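Local coordinates for protein 3-deoxy-manno-octulosonate cytidylyltransferase (Escherichia coli, PDB 1H7E) that catalyses the transfer of CMP from CTP to 3-deoxy-D-manno-octulosonate (KDO), probably activating this sugar for lipopolysaccharide synthesis in Gram-negative bacteria, at residues M29-H32 with V33-A37; V55-A58 with V59-F62; H73-G76 with T77-L80; V87-D90 with I91-N94. All coordinates share one frame; numbering follows the deposited sequence.

Contact 1. Residues M29-H32 with V33-A37; sequences MIQH and VYERA
Val33 and Tyr34 lie one turn beyond Met29 and Ile30 in helix 29-38, and this is its tightly packed side. The Tyr34 amide donates to Ile30 O at 3.0 Å, while the bond from Val33 N to Met29 O is weak. Beta-branched Ile30 and Val33 suit a flank pressed on Ile7 of strand 3-8, where compact apolar groups fill space without needing polar partners. Tyr34 leads its ring away towards Val46 and Val48 of strand 45-50, and its hydroxyl bonds to Lys65 N.

A second flank is looser and partly exposed. There Gln31 is extended, with CG anti to the backbone N (chi1 -178°), and its NE2 donates to Glu35 OE2 at 2.6 Å. The acceptor sits near the amide plane and is met almost along its C-O bond, though the carboxylate plane is turned 54° from the amide. Beneath this side-chain link, Glu35 N donates to Gln31 O at 2.7 Å. Glu35 OE1 forms a salt bridge with Lys27, and an alanine here would probably leave the Gln31 amide to turn and the lysine without its counter-charge.

On a further side, Arg36 runs its CD past His32 O at 3.4 Å. A water joins the two side chains, 2.7 Å from His32 ND1 and 3.0 Å from Arg36 NE, lying in the plane of both groups. With His32 NE2 on Ile24 O and Arg36 NH1 on Ile102 O, the chemistry implies apolar burial against the sheet and directed polar links to strand 23-24 and to the loop at Ile102.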
loop_
_atom_site.group_PDB
_atom_site.type_symbol
_atom_site.label_atom_id
_atom_site.label_comp_id
_atom_site.label_asym_id
_atom_site.label_seq_id
_atom_site.Cartn_x
_atom_site.Cartn_y
_atom_site.Cartn_z
ATOM N N MET A 29 8.745 -21.532 -27.418
ATOM C CA MET A 29 8.890 -20.902 -26.113
ATOM C C MET A 29 8.097 -21.619 -25.020
ATOM O O MET A 29 8.624 -21.856 -23.918
ATOM C CB MET A 29 8.509 -19.424 -26.166
ATOM C CG MET A 29 8.613 -18.745 -24.803
ATOM S SD MET A 29 8.530 -16.968 -24.912
ATOM C CE MET A 29 6.836 -16.760 -25.522
ATOM N N ILE A 30 6.858 -21.995 -25.347
ATOM C CA ILE A 30 5.984 -22.699 -24.401
ATOM C C ILE A 30 6.629 -24.013 -23.884
ATOM O O ILE A 30 6.452 -24.384 -22.708
ATOM C CB ILE A 30 4.560 -22.915 -25.012
ATOM C CG1 ILE A 30 3.546 -23.286 -23.931
ATOM C CG2 ILE A 30 4.585 -23.975 -26.075
ATOM C CD1 ILE A 30 3.345 -22.208 -22.883
ATOM N N GLN A 31 7.460 -24.655 -24.714
ATOM C CA GLN A 31 8.122 -25.885 -24.280
ATOM C C GLN A 31 9.193 -25.633 -23.202
ATOM O O GLN A 31 9.313 -26.411 -22.242
ATOM C CB GLN A 31 8.716 -26.645 -25.465
ATOM C CG GLN A 31 9.372 -27.982 -25.038
ATOM C CD GLN A 31 9.794 -28.837 -26.225
ATOM O OE1 GLN A 31 9.332 -28.631 -27.344
ATOM N NE2 GLN A 31 10.684 -29.781 -25.987
ATOM N N HIS A 32 9.943 -24.535 -23.342
ATOM C CA HIS A 32 10.981 -24.179 -22.368
ATOM C C HIS A 32 10.366 -23.934 -20.995
ATOM O O HIS A 32 10.915 -24.363 -19.967
ATOM C CB HIS A 32 11.728 -22.914 -22.808
ATOM C CG HIS A 32 12.655 -23.133 -23.957
ATOM N ND1 HIS A 32 13.881 -23.752 -23.814
ATOM C CD2 HIS A 32 12.534 -22.828 -25.270
ATOM C CE1 HIS A 32 14.474 -23.817 -24.995
ATOM N NE2 HIS A 32 13.679 -23.263 -25.892
ATOM N N VAL A 33 9.221 -23.245 -20.984
ATOM C CA VAL A 33 8.534 -22.964 -19.727
ATOM C C VAL A 33 8.028 -24.262 -19.113
ATOM O O VAL A 33 8.170 -24.497 -17.905
ATOM C CB VAL A 33 7.350 -21.980 -19.921
ATOM C CG1 VAL A 33 6.633 -21.747 -18.578
ATOM C CG2 VAL A 33 7.865 -20.656 -20.480
ATOM N N TYR A 34 7.450 -25.110 -19.964
ATOM C CA TYR A 34 6.929 -26.398 -19.524
ATOM C C TYR A 34 8.053 -27.239 -18.935
ATOM O O TYR A 34 7.909 -27.792 -17.844
ATOM C CB TYR A 34 6.253 -27.140 -20.699
ATOM C CG TYR A 34 5.330 -28.273 -20.260
ATOM C CD1 TYR A 34 5.834 -29.538 -19.948
ATOM C CD2 TYR A 34 3.962 -28.060 -20.109
ATOM C CE1 TYR A 34 4.996 -30.560 -19.484
ATOM C CE2 TYR A 34 3.118 -29.074 -19.651
ATOM C CZ TYR A 34 3.642 -30.314 -19.338
ATOM O OH TYR A 34 2.795 -31.282 -18.852
ATOM N N GLU A 35 9.174 -27.317 -19.652
ATOM C CA GLU A 35 10.319 -28.097 -19.186
ATOM C C GLU A 35 10.871 -27.596 -17.855
ATOM O O GLU A 35 11.221 -28.401 -16.996
ATOM C CB GLU A 35 11.415 -28.146 -20.244
ATOM C CG GLU A 35 10.980 -28.846 -21.525
ATOM C CD GLU A 35 12.121 -29.048 -22.507
ATOM O OE1 GLU A 35 13.287 -28.803 -22.139
ATOM O OE2 GLU A 35 11.857 -29.467 -23.649
ATOM N N ARG A 36 10.937 -26.277 -17.659
ATOM C CA ARG A 36 11.410 -25.754 -16.367
ATOM C C ARG A 36 10.404 -26.021 -15.255
ATOM O O ARG A 36 10.785 -26.353 -14.140
ATOM C CB ARG A 36 11.749 -24.270 -16.458
ATOM C CG ARG A 36 13.132 -24.064 -17.008
ATOM C CD ARG A 36 13.193 -22.879 -17.895
ATOM N NE ARG A 36 14.469 -22.822 -18.599
ATOM C CZ ARG A 36 15.558 -22.198 -18.156
ATOM N NH1 ARG A 36 15.557 -21.555 -16.990
ATOM N NH2 ARG A 36 16.652 -22.199 -18.903
ATOM N N ALA A 37 9.113 -25.937 -15.581
ATOM C CA ALA A 37 8.047 -26.201 -14.610
ATOM C C ALA A 37 8.130 -27.638 -14.084
ATOM O O ALA A 37 7.881 -27.891 -12.895
ATOM C CB ALA A 37 6.682 -25.939 -15.249
HETATM O O HOH W 1 14.309 -24.285 -21.195
#

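Contact 2. Residues V55-A58 with V59-F62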
loop_
_atom_site.group_PDB
_atom_site.type_symbol
_atom_site.label_atom_id
_atom_site.label_comp_id
_atom_site.label_asym_id
_atom_site.label_seq_id
_atom_site.Cartn_x
_atom_site.Cartn_y
_atom_site.Cartn_z
ATOM N N VAL A 55 -2.014 -23.935 -30.202
ATOM C CA VAL A 55 -1.184 -24.043 -29.006
ATOM C C VAL A 55 -1.430 -25.396 -28.336
ATOM O O VAL A 55 -0.486 -26.072 -27.907
ATOM C CB VAL A 55 -1.460 -22.880 -28.002
ATOM C CG1 VAL A 55 -0.722 -23.107 -26.684
ATOM C CG2 VAL A 55 -1.014 -21.572 -28.592
ATOM N N GLU A 56 -2.699 -25.796 -28.261
ATOM C CA GLU A 56 -3.056 -27.071 -27.659
ATOM C C GLU A 56 -2.323 -28.181 -28.397
ATOM O O GLU A 56 -1.756 -29.080 -27.776
ATOM C CB GLU A 56 -4.549 -27.306 -27.775
ATOM C CG GLU A 56 -4.974 -28.691 -27.325
ATOM C CD GLU A 56 -6.404 -28.993 -27.704
ATOM O OE1 GLU A 56 -6.805 -28.663 -28.848
ATOM O OE2 GLU A 56 -7.127 -29.545 -26.851
ATOM N N GLN A 57 -2.350 -28.108 -29.727
ATOM C CA GLN A 57 -1.672 -29.081 -30.577
ATOM C C GLN A 57 -0.164 -29.074 -30.345
ATOM O O GLN A 57 0.443 -30.137 -30.177
ATOM C CB GLN A 57 -1.968 -28.807 -32.059
ATOM C CG GLN A 57 -3.157 -29.592 -32.597
ATOM C CD GLN A 57 -2.997 -31.095 -32.383
ATOM O OE1 GLN A 57 -2.223 -31.757 -33.088
ATOM N NE2 GLN A 57 -3.710 -31.637 -31.389
ATOM N N ALA A 58 0.431 -27.879 -30.350
ATOM C CA ALA A 58 1.872 -27.732 -30.138
ATOM C C ALA A 58 2.274 -28.334 -28.792
ATOM O O ALA A 58 3.312 -28.983 -28.674
ATOM C CB ALA A 58 2.269 -26.271 -30.202
ATOM N N VAL A 59 1.422 -28.151 -27.789
ATOM C CA VAL A 59 1.695 -28.679 -26.465
ATOM C C VAL A 59 1.633 -30.213 -26.446
ATOM O O VAL A 59 2.546 -30.883 -25.958
ATOM C CB VAL A 59 0.741 -28.048 -25.431
ATOM C CG1 VAL A 59 0.894 -28.742 -24.083
ATOM C CG2 VAL A 59 1.032 -26.536 -25.314
ATOM N N GLN A 60 0.566 -30.771 -27.002
ATOM C CA GLN A 60 0.413 -32.223 -27.055
ATOM C C GLN A 60 1.556 -32.878 -27.852
ATOM O O GLN A 60 2.071 -33.937 -27.466
ATOM C CB GLN A 60 -0.959 -32.581 -27.636
ATOM C CG GLN A 60 -2.072 -32.402 -26.618
ATOM C CD GLN A 60 -3.459 -32.478 -27.222
ATOM O OE1 GLN A 60 -3.624 -32.704 -28.426
ATOM N NE2 GLN A 60 -4.472 -32.267 -26.385
ATOM N N ALA A 61 1.997 -32.193 -28.909
ATOM C CA ALA A 61 3.086 -32.674 -29.755
ATOM C C ALA A 61 4.360 -32.965 -28.948
ATOM O O ALA A 61 5.131 -33.849 -29.325
ATOM C CB ALA A 61 3.368 -31.684 -30.869
ATOM N N PHE A 62 4.628 -32.203 -27.880
ATOM C CA PHE A 62 5.803 -32.522 -27.073
ATOM C C PHE A 62 5.437 -33.344 -25.844
ATOM O O PHE A 62 6.282 -33.627 -24.997
ATOM C CB PHE A 62 6.692 -31.303 -26.744
ATOM C CG PHE A 62 6.031 -30.236 -25.914
ATOM C CD1 PHE A 62 5.791 -30.435 -24.555
ATOM C CD2 PHE A 62 5.714 -29.001 -26.487
ATOM C CE1 PHE A 62 5.248 -29.415 -23.769
ATOM C CE2 PHE A 62 5.170 -27.973 -25.713
ATOM C CZ PHE A 62 4.937 -28.180 -24.350
#
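Val55 and Val59 supply the apolar part of this turn of helix 53-61. Val55 CG1 meets Val59 CG2 at 4.1 Å, and the same CG2, set beside the backbone N by a chi1 of 172° that turns CG1 anti to it, sits only 3.0 Å from Val55 O. Such short branches fit closely under the sheet, where Val59 touches Val48 and Ala66.

The backbone bonds are regular: Val59 N to Val55 O at 2.8 Å, Gln60 N to Glu56 O at 3.0 Å and Ala61 N to Gln57 O at 2.9 Å.

Polar side chains meet more loosely. Glu56 and Gln60 lie alongside each other, pointing the same way, with the Glu56 CG methylene 3.7 Å from Gln60 NE2; long flexible chains suit this partly exposed flank. An alanine in place of this glutamate would probably open a gap beside the Gln60 amide and uncover part of Thr50, Ala66 and Met68, which its chain touches.

Phe62 ends the run with its ring folded back over the backbone. Its CG lies between its backbone N and carbonyl carbon (chi1 63°), so that Val59 O stands 3.4 Å above the ring plane near its centre, while CD2 approaches Ala58 O at 3.2 Å. An aromatic suits the place because the ring also meets Tyr34 of helix 29-38 edge-to-face.

The helix is the connection of a beta-alpha-beta crossover, joining the parallel neighbours 45-50 and 65-68 as in Rossmann-like sheets.

Contact 3. Residues H73-G76 with T77-L80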
loop_
_atom_site.group_PDB
_atom_site.type_symbol
_atom_site.label_atom_id
_atom_site.label_comp_id
_atom_site.label_asym_id
_atom_site.label_seq_id
_atom_site.Cartn_x
_atom_site.Cartn_y
_atom_site.Cartn_z
ATOM N N HIS A 73 -12.420 -14.705 -21.691
ATOM C CA HIS A 73 -11.868 -14.351 -20.380
ATOM C C HIS A 73 -11.191 -12.996 -20.404
ATOM O O HIS A 73 -10.193 -12.806 -21.112
ATOM C CB HIS A 73 -10.830 -15.381 -19.932
ATOM C CG HIS A 73 -11.420 -16.622 -19.355
ATOM N ND1 HIS A 73 -12.461 -16.599 -18.452
ATOM C CD2 HIS A 73 -11.108 -17.926 -19.542
ATOM C CE1 HIS A 73 -12.763 -17.837 -18.104
ATOM N NE2 HIS A 73 -11.956 -18.659 -18.752
ATOM N N GLU A 74 -11.704 -12.073 -19.594
ATOM C CA GLU A 74 -11.130 -10.732 -19.514
ATOM C C GLU A 74 -9.756 -10.758 -18.829
ATOM O O GLU A 74 -8.780 -10.185 -19.331
ATOM C CB GLU A 74 -12.085 -9.769 -18.784
ATOM C CG GLU A 74 -12.461 -10.183 -17.362
ATOM C CD GLU A 74 -13.400 -9.194 -16.667
ATOM O OE1 GLU A 74 -12.950 -8.075 -16.322
ATOM O OE2 GLU A 74 -14.582 -9.551 -16.444
ATOM N N SER A 75 -9.661 -11.513 -17.738
ATOM C CA SER A 75 -8.418 -11.589 -16.988
ATOM C C SER A 75 -7.775 -12.966 -16.896
ATOM O O SER A 75 -8.458 -13.989 -16.889
ATOM C CB SER A 75 -8.657 -11.037 -15.593
ATOM O OG SER A 75 -9.613 -11.802 -14.879
ATOM N N GLY A 76 -6.452 -12.977 -16.794
ATOM C CA GLY A 76 -5.731 -14.230 -16.691
ATOM C C GLY A 76 -6.076 -15.013 -15.431
ATOM O O GLY A 76 -5.762 -16.205 -15.341
ATOM N N THR A 77 -6.666 -14.337 -14.443
ATOM C CA THR A 77 -7.056 -14.991 -13.197
ATOM C C THR A 77 -8.385 -15.684 -13.422
ATOM O O THR A 77 -8.629 -16.735 -12.833
ATOM C CB THR A 77 -7.119 -14.013 -12.000
ATOM O OG1 THR A 77 -5.825 -13.441 -11.819
ATOM C CG2 THR A 77 -7.481 -14.732 -10.708
ATOM N N ASP A 78 -9.232 -15.107 -14.279
ATOM C CA ASP A 78 -10.515 -15.730 -14.608
ATOM C C ASP A 78 -10.244 -17.054 -15.327
ATOM O O ASP A 78 -10.981 -18.020 -15.138
ATOM C CB ASP A 78 -11.365 -14.855 -15.529
ATOM C CG ASP A 78 -11.984 -13.662 -14.817
ATOM O OD1 ASP A 78 -12.433 -13.784 -13.655
ATOM O OD2 ASP A 78 -12.042 -12.597 -15.455
ATOM N N ARG A 79 -9.207 -17.083 -16.169
ATOM C CA ARG A 79 -8.837 -18.295 -16.897
ATOM C C ARG A 79 -8.417 -19.400 -15.923
ATOM O O ARG A 79 -8.751 -20.570 -16.119
ATOM C CB ARG A 79 -7.726 -17.997 -17.895
ATOM C CG ARG A 79 -7.133 -19.228 -18.577
ATOM C CD ARG A 79 -6.182 -18.843 -19.737
ATOM N NE ARG A 79 -6.889 -18.719 -21.017
ATOM C CZ ARG A 79 -7.487 -17.616 -21.463
ATOM N NH1 ARG A 79 -7.466 -16.493 -20.753
ATOM N NH2 ARG A 79 -8.199 -17.662 -22.578
ATOM N N LEU A 80 -7.715 -19.025 -14.853
ATOM C CA LEU A 80 -7.281 -19.981 -13.829
ATOM C C LEU A 80 -8.488 -20.518 -13.028
ATOM O O LEU A 80 -8.457 -21.652 -12.558
ATOM C CB LEU A 80 -6.247 -19.332 -12.883
ATOM C CG LEU A 80 -5.555 -20.164 -11.798
ATOM C CD1 LEU A 80 -4.737 -21.269 -12.418
ATOM C CD2 LEU A 80 -4.649 -19.270 -10.984
#
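His73 lays the face of its imidazole over the start of helix 76-86, with Arg79 CA 3.7 Å from the ring centroid and 22° off the normal. This CH-pi contact uses the flat ring to cover backbone, and Asp78 O approaches the same face. The Arg79 guanidinium stands nearly upright to the imidazole, the planes 80° apart, and His73 CD2 lies 4.0 Å above the middle of the guanidinium plane. Carbon, not a ring nitrogen, therefore meets the cation; His73 NE2 is bonded instead to Glu82.

Asp78 turns its carboxylate back towards Ser75, and the two form a capping box. Ser75 is the N-cap: its OG accepts a weak bond from Asp78 N at 3.4 Å, while Ser75 N gives a weak one to Asp78 OD2 at 3.5 Å. The chi1 of 62° at Ser75 sets OG between its N and carbonyl carbon, bringing it 2.6 Å from Asp78 OD2; Glu201 is a second possible acceptor for the hydroxyl. Serine and aspartate suit these places because the hydroxyl can accept from the Asp78 amide and the carboxylate from that of Ser75, and a negative charge there probably complements the helix dipole. Arg79 N completes the turn on Ser75 O at 3.3 Å.

Beyond the cap, Thr77 and Leu80 lean on Tyr178 of strand 169-179, so the helix begins against the central sheet, while Thr77 and Asp78 touch Tyr186.

Contact 4. Residues V87-D90 with I91-N94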
loop_
_atom_site.group_PDB
_atom_site.type_symbol
_atom_site.label_atom_id
_atom_site.label_comp_id
_atom_site.label_asym_id
_atom_site.label_seq_id
_atom_site.Cartn_x
_atom_site.Cartn_y
_atom_site.Cartn_z
ATOM N N VAL A 87 -9.407 -29.126 -12.726
ATOM C CA VAL A 87 -8.174 -29.726 -12.207
ATOM C C VAL A 87 -8.118 -29.516 -10.705
ATOM O O VAL A 87 -7.957 -28.385 -10.232
ATOM C CB VAL A 87 -6.926 -29.096 -12.856
ATOM C CG1 VAL A 87 -5.660 -29.640 -12.213
ATOM C CG2 VAL A 87 -6.924 -29.343 -14.350
ATOM N N GLU A 88 -8.210 -30.610 -9.950
ATOM C CA GLU A 88 -8.198 -30.520 -8.503
ATOM C C GLU A 88 -6.803 -30.334 -7.884
ATOM O O GLU A 88 -5.856 -31.016 -8.259
ATOM C CB GLU A 88 -8.897 -31.740 -7.901
ATOM C CG GLU A 88 -8.952 -31.715 -6.375
ATOM C CD GLU A 88 -9.615 -32.941 -5.774
ATOM O OE1 GLU A 88 -9.676 -33.996 -6.452
ATOM O OE2 GLU A 88 -10.070 -32.845 -4.610
ATOM N N ALA A 89 -6.703 -29.413 -6.924
ATOM C CA ALA A 89 -5.453 -29.127 -6.226
ATOM C C ALA A 89 -5.761 -28.243 -5.032
ATOM O O ALA A 89 -6.832 -27.670 -4.939
ATOM C CB ALA A 89 -4.464 -28.426 -7.158
ATOM N N ASP A 90 -4.857 -28.222 -4.067
ATOM C CA ASP A 90 -5.029 -27.377 -2.897
ATOM C C ASP A 90 -4.353 -26.026 -3.194
ATOM O O ASP A 90 -4.799 -24.993 -2.709
ATOM C CB ASP A 90 -4.357 -28.015 -1.688
ATOM C CG ASP A 90 -4.931 -29.385 -1.356
ATOM O OD1 ASP A 90 -6.170 -29.492 -1.268
ATOM O OD2 ASP A 90 -4.151 -30.353 -1.193
ATOM N N ILE A 91 -3.283 -26.063 -3.994
ATOM C CA ILE A 91 -2.504 -24.868 -4.355
ATOM C C ILE A 91 -2.256 -24.790 -5.850
ATOM O O ILE A 91 -1.752 -25.740 -6.445
ATOM C CB ILE A 91 -1.120 -24.883 -3.651
ATOM C CG1 ILE A 91 -1.304 -24.823 -2.126
ATOM C CG2 ILE A 91 -0.243 -23.729 -4.164
ATOM C CD1 ILE A 91 -0.068 -25.184 -1.348
ATOM N N TYR A 92 -2.608 -23.659 -6.460
ATOM C CA TYR A 92 -2.412 -23.458 -7.892
ATOM C C TYR A 92 -1.368 -22.379 -8.096
ATOM O O TYR A 92 -1.480 -21.289 -7.533
ATOM C CB TYR A 92 -3.701 -22.988 -8.562
ATOM C CG TYR A 92 -4.840 -23.980 -8.476
ATOM C CD1 TYR A 92 -5.622 -24.063 -7.332
ATOM C CD2 TYR A 92 -5.117 -24.849 -9.541
ATOM C CE1 TYR A 92 -6.656 -24.996 -7.240
ATOM C CE2 TYR A 92 -6.149 -25.786 -9.463
ATOM C CZ TYR A 92 -6.909 -25.853 -8.314
ATOM O OH TYR A 92 -7.935 -26.767 -8.210
ATOM N N ILE A 93 -0.365 -22.677 -8.905
ATOM C CA ILE A 93 0.702 -21.726 -9.203
ATOM C C ILE A 93 0.489 -21.293 -10.637
ATOM O O ILE A 93 0.353 -22.123 -11.544
ATOM C CB ILE A 93 2.089 -22.371 -9.043
ATOM C CG1 ILE A 93 2.322 -22.715 -7.579
ATOM C CG2 ILE A 93 3.195 -21.432 -9.565
ATOM C CD1 ILE A 93 3.465 -23.661 -7.371
ATOM N N ASN A 94 0.424 -19.988 -10.848
ATOM C CA ASN A 94 0.207 -19.450 -12.177
ATOM C C ASN A 94 1.526 -18.870 -12.670
ATOM O O ASN A 94 2.026 -17.910 -12.093
ATOM C CB ASN A 94 -0.853 -18.356 -12.096
ATOM C CG ASN A 94 -1.562 -18.124 -13.410
ATOM O OD1 ASN A 94 -2.026 -19.072 -14.054
ATOM N ND2 ASN A 94 -1.698 -16.853 -13.796
#
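Where the loop after helix 76-86 runs into strand 91-94, Tyr92 reaches back over Ala89 to Val87 and closes a side-chain-to-backbone link across the junction. Its hydroxyl donates to Val87 O at 2.6 Å, and the geometry is favourable on both sides: the acceptor lies in the plane of the phenol, at its edge, and the hydroxyl lies in the plane of the carbonyl, with a C=O...O angle of 151°. A tyrosine suits the place because it combines a rigid spacer with a polar end long enough to reach a backbone oxygen in a buried setting. Arg180 adds a weak bond to the same hydroxyl.

Ala89 fills the space beneath. Its CB lies 4.0 Å from the Tyr92 ring centroid, 21° off the normal, as a CH-pi contact over one face, displaced towards the rim so that CZ comes within 3.7 Å. A methyl group is small enough to slip under the ring, which the Tyr92 chi1 of -62° sets with CG beside the backbone N. On the same side of the ring, Tyr92 CE1 is 3.5 Å from Ala89 O.

Strand 91-94 lies next to strand 3-8 in the Rossmann-like sheet of this GT-A clan enzyme, and its residues alternate between the two faces. Tyr92 packs on Met84 of helix 76-86, whereas Ile91, whose branched side chain suits a sheet core, packs on Leu111 and Met114 of helix 104-116. Asp90, exposed in the loop just before the strand, bonds through OD2 to Lys2 N, while Ile91 makes backbone bonds with Lys2 and Val4.

Overall arrangement
The four contacts follow one another along the chain and lie in or against the parallel part of the central sheet. Contacts 1 and 2, with centres about 12 Å apart, belong to neighbouring helices and touch directly through the rings of Tyr34 and Phe62, with Tyr34 CG 3.7 Å from Phe62 CE1. Contacts 3 and 4, about 15 Å between centres, lie at the start of helix 76-86 and in the loop and strand that follow it, meeting where Leu80 CD1 comes 3.9 Å from Asn94 OD1. The two pairs stand apart, contacts 1 and 4 approaching to about 8 Å at their nearest atoms. This is the apo enzyme, so no ligand fixes their distance from the substrates.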